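Local coordinates for protein pyrethroid hydrolase (Sphingobium faniae, PDB 5Y5R) that hydrolyses the ester bond of pyrethroid insecticides such as permethrin and cypermethrin, releasing the alcohol and the cyclopropanecarboxylic acid, at residues L190-E198 / Q210-P218. Residues are numbered along the deposited sequence; the frame is centred on the assembly and turned at random.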
loop_
_atom_site.group_PDB
_atom_site.type_symbol
_atom_site.label_atom_id
_atom_site.label_comp_id
_atom_site.label_asym_id
_atom_site.label_seq_id
_atom_site.Cartn_x
_atom_site.Cartn_y
_atom_site.Cartn_z
ATOM N N LEU A 190 -1.831 17.186 5.772
ATOM C CA LEU A 190 -0.383 17.288 5.615
ATOM C C LEU A 190 0.355 17.466 6.942
ATOM O O LEU A 190 1.590 17.436 6.956
ATOM C CB LEU A 190 -0.040 18.427 4.660
ATOM C CG LEU A 190 -0.511 18.160 3.223
ATOM C CD1 LEU A 190 -0.410 19.442 2.412
ATOM C CD2 LEU A 190 0.343 17.077 2.616
ATOM N N GLU A 191 -0.357 17.612 8.051
ATOM C CA GLU A 191 0.290 17.609 9.355
ATOM C C GLU A 191 0.409 16.210 9.927
ATOM O O GLU A 191 1.077 16.011 10.943
ATOM C CB GLU A 191 -0.507 18.456 10.345
ATOM C CG GLU A 191 -1.139 19.684 9.751
ATOM C CD GLU A 191 -1.396 20.718 10.786
ATOM O OE1 GLU A 191 -0.480 21.514 11.034
ATOM O OE2 GLU A 191 -2.501 20.742 11.356
ATOM N N ILE A 192 -0.252 15.245 9.322
ATOM C CA ILE A 192 -0.174 13.887 9.837
ATOM C C ILE A 192 1.258 13.393 9.655
ATOM O O ILE A 192 1.820 13.537 8.549
ATOM C CB ILE A 192 -1.168 13.000 9.096
ATOM C CG1 ILE A 192 -2.605 13.476 9.322
ATOM C CG2 ILE A 192 -0.996 11.567 9.468
ATOM C CD1 ILE A 192 -3.668 12.516 8.726
ATOM N N PRO A 193 1.904 12.863 10.696
ATOM C CA PRO A 193 3.263 12.327 10.529
ATOM C C PRO A 193 3.291 11.223 9.483
ATOM O O PRO A 193 2.404 10.365 9.424
ATOM C CB PRO A 193 3.614 11.791 11.918
ATOM C CG PRO A 193 2.775 12.602 12.862
ATOM C CD PRO A 193 1.492 12.922 12.108
ATOM N N ARG A 194 4.349 11.228 8.684
ATOM C CA ARG A 194 4.488 10.329 7.545
ATOM C C ARG A 194 5.785 9.549 7.682
ATOM O O ARG A 194 6.808 10.089 8.135
ATOM C CB ARG A 194 4.495 11.113 6.214
ATOM C CG ARG A 194 3.222 11.867 5.899
ATOM C CD ARG A 194 3.405 12.746 4.644
ATOM N NE ARG A 194 4.376 13.829 4.832
ATOM C CZ ARG A 194 4.037 15.049 5.236
ATOM N NH1 ARG A 194 2.762 15.318 5.482
ATOM N NH2 ARG A 194 4.962 16.000 5.394
ATOM N N LEU A 195 5.714 8.261 7.385
ATOM C CA LEU A 195 6.885 7.395 7.361
ATOM C C LEU A 195 6.896 6.601 6.063
ATOM O O LEU A 195 5.867 6.022 5.674
ATOM C CB LEU A 195 6.895 6.466 8.584
ATOM C CG LEU A 195 7.812 5.252 8.575
ATOM C CD1 LEU A 195 9.252 5.719 8.568
ATOM C CD2 LEU A 195 7.526 4.405 9.819
ATOM N N TYR A 196 8.050 6.587 5.393
ATOM C CA TYR A 196 8.298 5.734 4.241
ATOM C C TYR A 196 9.239 4.605 4.650
ATOM O O TYR A 196 10.357 4.856 5.100
ATOM C CB TYR A 196 8.909 6.518 3.075
ATOM C CG TYR A 196 8.687 5.847 1.727
ATOM C CD1 TYR A 196 9.503 4.820 1.288
ATOM C CD2 TYR A 196 7.632 6.229 0.920
ATOM C CE1 TYR A 196 9.277 4.206 0.051
ATOM C CE2 TYR A 196 7.401 5.623 -0.301
ATOM C CZ TYR A 196 8.213 4.620 -0.730
ATOM O OH TYR A 196 7.935 4.037 -1.946
ATOM N N ILE A 197 8.798 3.368 4.473
ATOM C CA ILE A 197 9.651 2.197 4.664
ATOM C C ILE A 197 10.064 1.731 3.283
ATOM O O ILE A 197 9.232 1.202 2.538
ATOM C CB ILE A 197 8.938 1.070 5.432
ATOM C CG1 ILE A 197 8.402 1.579 6.769
ATOM C CG2 ILE A 197 9.889 -0.117 5.631
ATOM C CD1 ILE A 197 7.842 0.485 7.660
ATOM N N GLU A 198 11.336 1.961 2.935
ATOM C CA GLU A 198 11.875 1.546 1.655
ATOM C C GLU A 198 12.204 0.069 1.716
ATOM O O GLU A 198 12.682 -0.435 2.737
ATOM C CB GLU A 198 13.180 2.287 1.293
ATOM C CG GLU A 198 13.246 3.766 1.496
ATOM C CD GLU A 198 14.680 4.309 1.267
ATOM O OE1 GLU A 198 15.660 3.686 1.729
ATOM O OE2 GLU A 198 14.827 5.352 0.622
ATOM N N GLN A 210 11.332 5.011 -5.462
ATOM C CA GLN A 210 10.936 5.203 -4.081
ATOM C C GLN A 210 11.508 6.497 -3.546
ATOM O O GLN A 210 10.780 7.324 -2.988
ATOM C CB GLN A 210 11.408 4.020 -3.245
ATOM C CG GLN A 210 10.635 2.754 -3.508
ATOM C CD GLN A 210 11.218 1.585 -2.785
ATOM O OE1 GLN A 210 11.157 1.502 -1.539
ATOM N NE2 GLN A 210 11.835 0.686 -3.542
ATOM N N ARG A 211 12.821 6.690 -3.714
ATOM C CA ARG A 211 13.449 7.887 -3.147
ATOM C C ARG A 211 13.034 9.155 -3.885
ATOM O O ARG A 211 13.028 10.241 -3.290
ATOM C CB ARG A 211 14.983 7.751 -3.135
ATOM C CG ARG A 211 15.499 6.669 -2.181
ATOM C CD ARG A 211 16.969 6.261 -2.332
ATOM N NE ARG A 211 17.326 5.336 -1.250
ATOM C CZ ARG A 211 18.446 4.619 -1.135
ATOM N NH1 ARG A 211 18.582 3.799 -0.098
ATOM N NH2 ARG A 211 19.418 4.688 -2.025
ATOM N N GLN A 212 12.693 9.036 -5.173
ATOM C CA GLN A 212 12.231 10.184 -5.940
ATOM C C GLN A 212 10.872 10.641 -5.445
ATOM O O GLN A 212 10.599 11.845 -5.345
ATOM C CB GLN A 212 12.199 9.808 -7.430
ATOM C CG GLN A 212 11.945 10.961 -8.376
ATOM C CD GLN A 212 13.134 11.894 -8.437
ATOM O OE1 GLN A 212 14.284 11.445 -8.455
ATOM N NE2 GLN A 212 12.868 13.189 -8.477
HETATM N N MSE A 213 10.016 9.697 -5.081
HETATM C CA MSE A 213 8.728 10.046 -4.521
HETATM C C MSE A 213 8.859 10.758 -3.174
HETATM O O MSE A 213 8.200 11.773 -2.943
HETATM C CB MSE A 213 7.865 8.788 -4.406
HETATM C CG MSE A 213 7.393 8.370 -5.783
HETATM SE SE MSE A 213 6.177 6.842 -5.797
HETATM C CE MSE A 213 7.352 5.487 -5.115
ATOM N N GLN A 214 9.699 10.231 -2.282
ATOM C CA GLN A 214 9.974 10.969 -1.043
ATOM C C GLN A 214 10.464 12.375 -1.350
ATOM O O GLN A 214 9.973 13.354 -0.777
ATOM C CB GLN A 214 11.008 10.230 -0.190
ATOM C CG GLN A 214 10.547 8.889 0.246
ATOM C CD GLN A 214 11.662 8.049 0.796
ATOM O OE1 GLN A 214 12.229 8.337 1.859
ATOM N NE2 GLN A 214 11.996 7.005 0.077
ATOM N N LYS A 215 11.366 12.492 -2.320
ATOM C CA LYS A 215 11.980 13.776 -2.636
ATOM C C LYS A 215 10.950 14.802 -3.108
ATOM O O LYS A 215 11.094 16.001 -2.826
ATOM C CB LYS A 215 13.076 13.568 -3.685
ATOM C CG LYS A 215 13.743 14.833 -4.135
ATOM C CD LYS A 215 14.925 14.593 -5.054
ATOM C CE LYS A 215 15.945 15.726 -4.858
ATOM N NZ LYS A 215 15.424 17.025 -5.369
ATOM N N GLU A 216 9.934 14.369 -3.883
ATOM C CA GLU A 216 8.975 15.303 -4.469
ATOM C C GLU A 216 7.748 15.562 -3.593
ATOM O O GLU A 216 6.959 16.456 -3.919
ATOM C CB GLU A 216 8.528 14.794 -5.849
ATOM C CG GLU A 216 9.650 14.842 -6.890
ATOM C CD GLU A 216 9.249 14.425 -8.302
ATOM O OE1 GLU A 216 10.160 14.039 -9.064
ATOM O OE2 GLU A 216 8.051 14.376 -8.650
ATOM N N PHE A 217 7.569 14.831 -2.475
ATOM C CA PHE A 217 6.441 15.132 -1.596
ATOM C C PHE A 217 6.761 16.358 -0.748
ATOM O O PHE A 217 7.867 16.468 -0.216
ATOM C CB PHE A 217 6.117 13.949 -0.670
ATOM C CG PHE A 217 4.800 14.091 0.067
ATOM C CD1 PHE A 217 3.603 13.632 -0.483
ATOM C CD2 PHE A 217 4.751 14.690 1.298
ATOM C CE1 PHE A 217 2.414 13.773 0.213
ATOM C CE2 PHE A 217 3.565 14.842 1.977
ATOM C CZ PHE A 217 2.394 14.370 1.444
ATOM N N PRO A 218 5.804 17.273 -0.583
ATOM C CA PRO A 218 6.084 18.513 0.156
ATOM C C PRO A 218 6.108 18.279 1.662
ATOM O O PRO A 218 5.163 17.736 2.243
ATOM C CB PRO A 218 4.930 19.432 -0.256
ATOM C CG PRO A 218 3.828 18.504 -0.571
ATOM C CD PRO A 218 4.441 17.264 -1.147
#
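Tyr196 and Gln214 stack where helix 207-216 packs on strand 194-199 in a beta-alpha-beta unit of the alpha/beta-hydrolase fold; the two short segments run nearly antiparallel, their axes 10.0 Å apart. The amide of Gln214 lies over one face of the tyrosine ring, the planes only 8° apart, with Gln214 NE2 3.5 Å from Tyr196 CD1, and Gln214 CG in a CH-pi contact over the ring. Gln210 instead reaches the ring's edge with OE1. Tyr196 CG stands opposite the backbone N (chi1 -158°), turning the ring toward the helix, where OH meets Gln210 CG and the CE methyl of Met213, a selenomethionine; the hydroxyl is hydrogen-bonded to Ala103 O. Gln210 OE1, 3.3 Å from Glu198 CA, accepts from Ala199 N, while NE2 binds Leu205 O, tying the helix to the strand end and the loop carrying Asp202, probably the charge-relay acid. At the other end, Arg194 bends at chi3 (-66°), and Phe217 CE2 comes over one guanidinium face toward its rim, 3.1 Å from Arg194 NE, the planes tilted rather than stacked. Arg194 NH1 gives a 2.8 Å bond to Leu190 O and NH2 binds Pro220 O, while Leu190 CD2 packs on Phe217 CZ. A leucine in place of Arg194 would probably leave both carbonyls without this donor and Phe217 without its flat polar neighbour. Glu198 forms a salt bridge with Arg211: OE1 bonds Ser225 OG and weakly Arg211 NH1, and OE2 takes a weak bond from Gln214 NE2. Arg211 NE meets Glu198 OE2 at 3.1 Å from the syn side but tilted out of the carboxylate plane, while the oxygen lies in the guanidinium plane.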